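Local structure of phosphoribosyltransferase (Thermus thermophilus, 1WD5) at residues V130-F144 with P160-V172. The protein is of unproven function but probably acts as a phosphoribosyltransferase, a kind of glycosyltransferase. Numbering follows the deposited sequence.
Sequences VATGASMEAALSVVF and PEAVERLKARAEV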
ATOM      1  N   VAL A 130      -8.098  -5.275  -2.328  1.00 18.44           N
ATOM      2  CA  VAL A 130      -8.573  -4.232  -1.425  1.00 20.03           C
ATOM      3  C   VAL A 130     -10.042  -4.421  -1.047  1.00 19.00           C
ATOM      4  O   VAL A 130     -10.943  -4.118  -1.831  1.00 17.77           O
ATOM      5  CB  VAL A 130      -8.410  -2.831  -2.047  1.00 22.66           C
ATOM      6  CG1 VAL A 130      -8.746  -1.769  -1.015  1.00 22.20           C
ATOM      7  CG2 VAL A 130      -6.990  -2.646  -2.546  1.00 26.46           C
ATOM      8  N   ALA A 131     -10.277  -4.905   0.167  1.00 18.40           N
ATOM      9  CA  ALA A 131     -11.634  -5.134   0.644  1.00 20.71           C
ATOM     10  C   ALA A 131     -12.299  -3.845   1.126  1.00 20.86           C
ATOM     11  O   ALA A 131     -13.439  -3.553   0.758  1.00 20.17           O
ATOM     12  CB  ALA A 131     -11.623  -6.168   1.766  1.00 19.68           C
ATOM     13  N   THR A 132     -11.590  -3.073   1.945  1.00 21.29           N
ATOM     14  CA  THR A 132     -12.141  -1.827   2.471  1.00 21.31           C
ATOM     15  C   THR A 132     -11.307  -0.609   2.096  1.00 21.31           C
ATOM     16  O   THR A 132     -11.834   0.500   2.006  1.00 21.17           O
ATOM     17  CB  THR A 132     -12.244  -1.861   4.000  1.00 22.43           C
ATOM     18  OG1 THR A 132     -10.930  -1.802   4.562  1.00 22.71           O
ATOM     19  CG2 THR A 132     -12.930  -3.143   4.461  1.00 22.57           C
ATOM     20  N   GLY A 133     -10.007  -0.813   1.904  1.00 19.27           N
ATOM     21  CA  GLY A 133      -9.129   0.284   1.533  1.00 18.16           C
ATOM     22  C   GLY A 133      -8.478   1.012   2.697  1.00 18.00           C
ATOM     23  O   GLY A 133      -7.758   1.993   2.502  1.00 17.89           O
ATOM     24  N   ALA A 134      -8.716   0.535   3.911  1.00 17.51           N
ATOM     25  CA  ALA A 134      -8.153   1.171   5.101  1.00 17.30           C
ATOM     26  C   ALA A 134      -6.637   1.359   5.032  1.00 16.73           C
ATOM     27  O   ALA A 134      -6.137   2.473   5.185  1.00 16.07           O
ATOM     28  CB  ALA A 134      -8.515   0.364   6.342  1.00 15.99           C
ATOM     29  N   SER A 135      -5.905   0.273   4.809  1.00 15.39           N
ATOM     30  CA  SER A 135      -4.454   0.366   4.744  1.00 15.33           C
ATOM     31  C   SER A 135      -3.981   1.197   3.554  1.00 14.44           C
ATOM     32  O   SER A 135      -3.044   1.987   3.680  1.00 13.66           O
ATOM     33  CB  SER A 135      -3.834  -1.033   4.688  1.00 15.58           C
ATOM     34  OG  SER A 135      -4.176  -1.777   5.843  1.00 18.91           O
HETATM   35  N   MSE A 136      -4.629   1.032   2.404  1.00 13.82           N
HETATM   36  CA  MSE A 136      -4.236   1.782   1.216  1.00 16.06           C
HETATM   37  C   MSE A 136      -4.408   3.283   1.427  1.00 15.11           C
HETATM   38  O   MSE A 136      -3.569   4.072   0.995  1.00 14.75           O
HETATM   39  CB  MSE A 136      -5.042   1.332  -0.005  1.00 17.12           C
HETATM   40  CG  MSE A 136      -4.575   1.962  -1.305  1.00 23.83           C
HETATM   41 SE   MSE A 136      -2.884   1.482  -1.751  1.00 35.28          SE
HETATM   42  CE  MSE A 136      -3.169  -0.174  -2.339  1.00 26.63           C
ATOM     43  N   GLU A 137      -5.488   3.681   2.096  1.00 16.25           N
ATOM     44  CA  GLU A 137      -5.722   5.102   2.351  1.00 17.73           C
ATOM     45  C   GLU A 137      -4.620   5.663   3.242  1.00 17.40           C
ATOM     46  O   GLU A 137      -4.157   6.785   3.040  1.00 16.56           O
ATOM     47  CB  GLU A 137      -7.088   5.328   3.010  1.00 21.17           C
ATOM     48  CG  GLU A 137      -8.274   5.174   2.058  1.00 28.71           C
ATOM     49  CD  GLU A 137      -9.517   5.899   2.552  1.00 32.37           C
ATOM     50  OE1 GLU A 137      -9.451   7.136   2.714  1.00 35.83           O
ATOM     51  OE2 GLU A 137     -10.556   5.240   2.781  1.00 36.21           O
ATOM     52  N   ALA A 138      -4.196   4.883   4.230  1.00 16.35           N
ATOM     53  CA  ALA A 138      -3.130   5.327   5.115  1.00 15.92           C
ATOM     54  C   ALA A 138      -1.856   5.479   4.295  1.00 15.52           C
ATOM     55  O   ALA A 138      -1.093   6.430   4.480  1.00 14.90           O
ATOM     56  CB  ALA A 138      -2.915   4.315   6.238  1.00 17.38           C
ATOM     57  N   ALA A 139      -1.627   4.535   3.383  1.00 16.13           N
ATOM     58  CA  ALA A 139      -0.439   4.579   2.535  1.00 15.34           C
ATOM     59  C   ALA A 139      -0.451   5.851   1.697  1.00 15.03           C
ATOM     60  O   ALA A 139       0.571   6.518   1.558  1.00 14.66           O
ATOM     61  CB  ALA A 139      -0.388   3.356   1.625  1.00 15.40           C
ATOM     62  N   LEU A 140      -1.611   6.176   1.134  1.00 15.79           N
ATOM     63  CA  LEU A 140      -1.749   7.375   0.314  1.00 16.11           C
ATOM     64  C   LEU A 140      -1.448   8.633   1.118  1.00 15.63           C
ATOM     65  O   LEU A 140      -0.719   9.513   0.662  1.00 16.77           O
ATOM     66  CB  LEU A 140      -3.168   7.473  -0.263  1.00 16.25           C
ATOM     67  CG  LEU A 140      -3.512   6.616  -1.485  1.00 16.09           C
ATOM     68  CD1 LEU A 140      -4.987   6.771  -1.816  1.00 16.76           C
ATOM     69  CD2 LEU A 140      -2.661   7.048  -2.672  1.00 15.66           C
ATOM     70  N   SER A 141      -2.010   8.717   2.319  1.00 15.77           N
ATOM     71  CA  SER A 141      -1.800   9.884   3.167  1.00 15.88           C
ATOM     72  C   SER A 141      -0.326  10.167   3.411  1.00 16.55           C
ATOM     73  O   SER A 141       0.102  11.318   3.344  1.00 17.43           O
ATOM     74  CB  SER A 141      -2.523   9.706   4.501  1.00 15.99           C
ATOM     75  OG  SER A 141      -3.929   9.753   4.310  1.00 18.79           O
ATOM     76  N   VAL A 142       0.452   9.125   3.691  1.00 16.67           N
ATOM     77  CA  VAL A 142       1.878   9.300   3.944  1.00 14.74           C
ATOM     78  C   VAL A 142       2.640   9.614   2.659  1.00 15.60           C
ATOM     79  O   VAL A 142       3.426  10.559   2.612  1.00 15.45           O
ATOM     80  CB  VAL A 142       2.494   8.043   4.604  1.00 14.79           C
ATOM     81  CG1 VAL A 142       4.004   8.205   4.723  1.00 12.80           C
ATOM     82  CG2 VAL A 142       1.879   7.825   5.991  1.00 11.97           C
ATOM     83  N   VAL A 143       2.401   8.824   1.617  1.00 14.39           N
ATOM     84  CA  VAL A 143       3.080   9.029   0.346  1.00 15.68           C
ATOM     85  C   VAL A 143       2.853  10.422  -0.246  1.00 16.67           C
ATOM     86  O   VAL A 143       3.778  11.016  -0.792  1.00 16.81           O
ATOM     87  CB  VAL A 143       2.651   7.962  -0.686  1.00 16.45           C
ATOM     88  CG1 VAL A 143       3.299   8.246  -2.033  1.00 16.95           C
ATOM     89  CG2 VAL A 143       3.058   6.576  -0.187  1.00 15.34           C
ATOM     90  N   PHE A 144       1.633  10.942  -0.143  1.00 16.97           N
ATOM     91  CA  PHE A 144       1.330  12.274  -0.673  1.00 18.64           C
ATOM     92  C   PHE A 144       2.179  13.367  -0.033  1.00 19.77           C
ATOM     93  O   PHE A 144       2.510  14.359  -0.674  1.00 19.70           O
ATOM     94  CB  PHE A 144      -0.153  12.606  -0.474  1.00 19.04           C
ATOM     95  CG  PHE A 144      -1.044  12.100  -1.575  1.00 21.54           C
ATOM     96  CD1 PHE A 144      -2.340  11.677  -1.297  1.00 21.95           C
ATOM     97  CD2 PHE A 144      -0.594  12.059  -2.892  1.00 21.41           C
ATOM     98  CE1 PHE A 144      -3.175  11.220  -2.313  1.00 22.13           C
ATOM     99  CE2 PHE A 144      -1.420  11.606  -3.914  1.00 22.23           C
ATOM    100  CZ  PHE A 144      -2.713  11.184  -3.624  1.00 21.61           C
ATOM    101  N   PRO A 160     -16.493  -2.499  -4.628  1.00 21.60           N
ATOM    102  CA  PRO A 160     -16.992  -1.219  -5.140  1.00 21.32           C
ATOM    103  C   PRO A 160     -16.734  -0.091  -4.140  1.00 21.85           C
ATOM    104  O   PRO A 160     -16.309   1.003  -4.508  1.00 22.60           O
ATOM    105  CB  PRO A 160     -18.479  -1.490  -5.331  1.00 23.00           C
ATOM    106  CG  PRO A 160     -18.494  -2.938  -5.721  1.00 23.35           C
ATOM    107  CD  PRO A 160     -17.519  -3.550  -4.742  1.00 20.13           C
ATOM    108  N   GLU A 161     -16.983  -0.380  -2.870  1.00 22.82           N
ATOM    109  CA  GLU A 161     -16.798   0.594  -1.798  1.00 23.62           C
ATOM    110  C   GLU A 161     -15.360   1.104  -1.732  1.00 21.84           C
ATOM    111  O   GLU A 161     -15.119   2.308  -1.683  1.00 21.07           O
ATOM    112  CB  GLU A 161     -17.160  -0.029  -0.449  1.00 26.92           C
ATOM    113  CG  GLU A 161     -18.496  -0.765  -0.407  1.00 35.31           C
ATOM    114  CD  GLU A 161     -18.468  -2.102  -1.141  1.00 39.14           C
ATOM    115  OE1 GLU A 161     -18.558  -2.111  -2.387  1.00 42.04           O
ATOM    116  OE2 GLU A 161     -18.348  -3.150  -0.469  1.00 43.26           O
ATOM    117  N   ALA A 162     -14.410   0.174  -1.724  1.00 20.04           N
ATOM    118  CA  ALA A 162     -12.997   0.525  -1.656  1.00 18.15           C
ATOM    119  C   ALA A 162     -12.595   1.418  -2.824  1.00 17.06           C
ATOM    120  O   ALA A 162     -11.891   2.412  -2.650  1.00 16.83           O
ATOM    121  CB  ALA A 162     -12.148  -0.741  -1.648  1.00 17.57           C
ATOM    122  N   VAL A 163     -13.045   1.061  -4.020  1.00 17.23           N
ATOM    123  CA  VAL A 163     -12.720   1.841  -5.204  1.00 18.70           C
ATOM    124  C   VAL A 163     -13.161   3.292  -5.058  1.00 19.78           C
ATOM    125  O   VAL A 163     -12.393   4.213  -5.329  1.00 18.22           O
ATOM    126  CB  VAL A 163     -13.379   1.237  -6.466  1.00 19.90           C
ATOM    127  CG1 VAL A 163     -13.158   2.153  -7.660  1.00 19.55           C
ATOM    128  CG2 VAL A 163     -12.793  -0.141  -6.745  1.00 18.01           C
ATOM    129  N   GLU A 164     -14.399   3.497  -4.622  1.00 21.68           N
ATOM    130  CA  GLU A 164     -14.910   4.851  -4.457  1.00 23.82           C
ATOM    131  C   GLU A 164     -14.065   5.650  -3.467  1.00 23.01           C
ATOM    132  O   GLU A 164     -13.738   6.810  -3.716  1.00 21.94           O
ATOM    133  CB  GLU A 164     -16.363   4.821  -3.984  1.00 27.51           C
ATOM    134  CG  GLU A 164     -17.120   6.109  -4.276  1.00 33.98           C
ATOM    135  CD  GLU A 164     -18.574   6.048  -3.844  1.00 38.26           C
ATOM    136  OE1 GLU A 164     -18.847   6.195  -2.632  1.00 39.99           O
ATOM    137  OE2 GLU A 164     -19.445   5.842  -4.718  1.00 42.32           O
ATOM    138  N   ARG A 165     -13.706   5.034  -2.347  1.00 22.70           N
ATOM    139  CA  ARG A 165     -12.897   5.727  -1.346  1.00 23.01           C
ATOM    140  C   ARG A 165     -11.541   6.149  -1.905  1.00 20.72           C
ATOM    141  O   ARG A 165     -11.078   7.262  -1.661  1.00 20.16           O
ATOM    142  CB  ARG A 165     -12.668   4.838  -0.120  1.00 27.09           C
ATOM    143  CG  ARG A 165     -13.931   4.405   0.605  1.00 33.18           C
ATOM    144  CD  ARG A 165     -13.599   3.813   1.970  1.00 37.74           C
ATOM    145  NE  ARG A 165     -14.787   3.323   2.666  1.00 44.14           N
ATOM    146  CZ  ARG A 165     -15.290   2.097   2.535  1.00 45.63           C
ATOM    147  NH1 ARG A 165     -14.711   1.212   1.731  1.00 45.89           N
ATOM    148  NH2 ARG A 165     -16.381   1.756   3.207  1.00 47.97           N
ATOM    149  N   LEU A 166     -10.906   5.255  -2.654  1.00 19.76           N
ATOM    150  CA  LEU A 166      -9.595   5.535  -3.222  1.00 18.73           C
ATOM    151  C   LEU A 166      -9.642   6.446  -4.439  1.00 18.10           C
ATOM    152  O   LEU A 166      -8.830   7.363  -4.572  1.00 17.49           O
ATOM    153  CB  LEU A 166      -8.898   4.225  -3.588  1.00 19.78           C
ATOM    154  CG  LEU A 166      -8.685   3.284  -2.398  1.00 20.72           C
ATOM    155  CD1 LEU A 166      -8.184   1.937  -2.875  1.00 20.76           C
ATOM    156  CD2 LEU A 166      -7.707   3.915  -1.433  1.00 20.14           C
ATOM    157  N   LYS A 167     -10.591   6.188  -5.333  1.00 18.21           N
ATOM    158  CA  LYS A 167     -10.729   6.983  -6.546  1.00 17.97           C
ATOM    159  C   LYS A 167     -10.999   8.453  -6.205  1.00 18.50           C
ATOM    160  O   LYS A 167     -10.715   9.353  -6.996  1.00 18.34           O
ATOM    161  CB  LYS A 167     -11.855   6.406  -7.404  1.00 20.59           C
ATOM    162  CG  LYS A 167     -11.855   6.864  -8.852  1.00 22.65           C
ATOM    163  CD  LYS A 167     -12.823   6.032  -9.671  1.00 23.26           C
ATOM    164  CE  LYS A 167     -12.919   6.535 -11.098  1.00 25.52           C
ATOM    165  NZ  LYS A 167     -13.870   5.707 -11.890  1.00 28.09           N
ATOM    166  N   ALA A 168     -11.531   8.692  -5.012  1.00 17.78           N
ATOM    167  CA  ALA A 168     -11.818  10.048  -4.569  1.00 18.29           C
ATOM    168  C   ALA A 168     -10.517  10.790  -4.291  1.00 18.28           C
ATOM    169  O   ALA A 168     -10.486  12.019  -4.276  1.00 18.12           O
ATOM    170  CB  ALA A 168     -12.676  10.014  -3.305  1.00 17.94           C
ATOM    171  N   ARG A 169      -9.437  10.041  -4.096  1.00 17.54           N
ATOM    172  CA  ARG A 169      -8.148  10.645  -3.779  1.00 17.62           C
ATOM    173  C   ARG A 169      -7.029  10.447  -4.804  1.00 17.81           C
ATOM    174  O   ARG A 169      -6.059  11.204  -4.818  1.00 15.95           O
ATOM    175  CB  ARG A 169      -7.670  10.128  -2.415  1.00 19.16           C
ATOM    176  CG  ARG A 169      -8.641  10.380  -1.269  1.00 22.04           C
ATOM    177  CD  ARG A 169      -8.124   9.774   0.036  1.00 22.65           C
ATOM    178  NE  ARG A 169      -6.860  10.374   0.461  1.00 24.68           N
ATOM    179  CZ  ARG A 169      -6.132   9.939   1.483  1.00 26.26           C
ATOM    180  NH1 ARG A 169      -6.537   8.893   2.193  1.00 27.08           N
ATOM    181  NH2 ARG A 169      -4.999  10.551   1.800  1.00 27.79           N
ATOM    182  N   ALA A 170      -7.147   9.440  -5.661  1.00 16.40           N
ATOM    183  CA  ALA A 170      -6.095   9.207  -6.641  1.00 16.40           C
ATOM    184  C   ALA A 170      -6.554   8.378  -7.818  1.00 15.23           C
ATOM    185  O   ALA A 170      -7.634   7.795  -7.795  1.00 15.59           O
ATOM    186  CB  ALA A 170      -4.910   8.522  -5.969  1.00 15.85           C
ATOM    187  N   GLU A 171      -5.725   8.333  -8.852  1.00 17.79           N
ATOM    188  CA  GLU A 171      -6.040   7.532 -10.020  1.00 18.99           C
ATOM    189  C   GLU A 171      -5.989   6.088  -9.538  1.00 18.61           C
ATOM    190  O   GLU A 171      -5.076   5.701  -8.802  1.00 18.81           O
ATOM    191  CB  GLU A 171      -5.002   7.743 -11.122  1.00 21.86           C
ATOM    192  CG  GLU A 171      -5.411   7.123 -12.451  1.00 27.13           C
ATOM    193  CD  GLU A 171      -4.323   7.203 -13.502  1.00 29.51           C
ATOM    194  OE1 GLU A 171      -3.597   8.219 -13.549  1.00 29.50           O
ATOM    195  OE2 GLU A 171      -4.201   6.248 -14.294  1.00 35.08           O
ATOM    196  N   VAL A 172      -6.977   5.300  -9.930  1.00 16.97           N
ATOM    197  CA  VAL A 172      -7.031   3.907  -9.524  1.00 16.58           C
ATOM    198  C   VAL A 172      -7.096   2.977 -10.720  1.00 17.75           C
ATOM    199  O   VAL A 172      -7.857   3.211 -11.662  1.00 17.33           O
ATOM    200  CB  VAL A 172      -8.262   3.626  -8.639  1.00 16.50           C
ATOM    201  CG1 VAL A 172      -8.413   2.126  -8.423  1.00 15.92           C
ATOM    202  CG2 VAL A 172      -8.118   4.340  -7.299  1.00 17.02           C
TER
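Arg169 reaches across to helix 134-144 and lays its guanidinium group against that helix near Ser141. Its NH2 donates to Ser141 OG at 2.8 Å, a nearly straight bond with the oxygen close to the guanidinium plane, while Leu140 CB lies over one face of the group. NH1 turns to Glu137, giving weak hydrogen bonds to the backbone O at 3.3 Å and to OE1, the second part of a long salt bridge with carboxylate and guanidinium planes 70° apart. The bend at chi3 (62°) in an otherwise extended arginine chain brings both nitrogens to the helix. With an alanine in place of Arg169, Glu137 OE1 would probably lose its charged mate and Ser141 OG its donor. Beside this polar patch, the Phe144 ring meets Arg169 O at its edge, CZ at 3.6 Å.

Deeper in, Leu166 inserts its two methyls among Val130, Met136, Glu137 and Leu140. CD2 touches selenomethionine Met136 CG at 3.7 Å, the two side chains crossing at about a right angle, and also meets Glu137 CG and Leu140 CD1. Toward the loop, Ala162 CB rests on Val130 CG1 at 3.6 Å, and Arg165 CD lies against Glu137 OE2, these side chains also crossing at about a right angle. Arg165 NH1 is 3.0 Å from Thr132 O.

Helices 134-144 and 160-167 run nearly parallel (11°), packed side by side as successive beta-alpha units joining parallel strands 122-126, 150-155 and 171-174 of the mixed sheet, as in the Rossmann-like core of type I phosphoribosyltransferases; the loop before helix 134-144 probably carries the family's PRPP-binding motif.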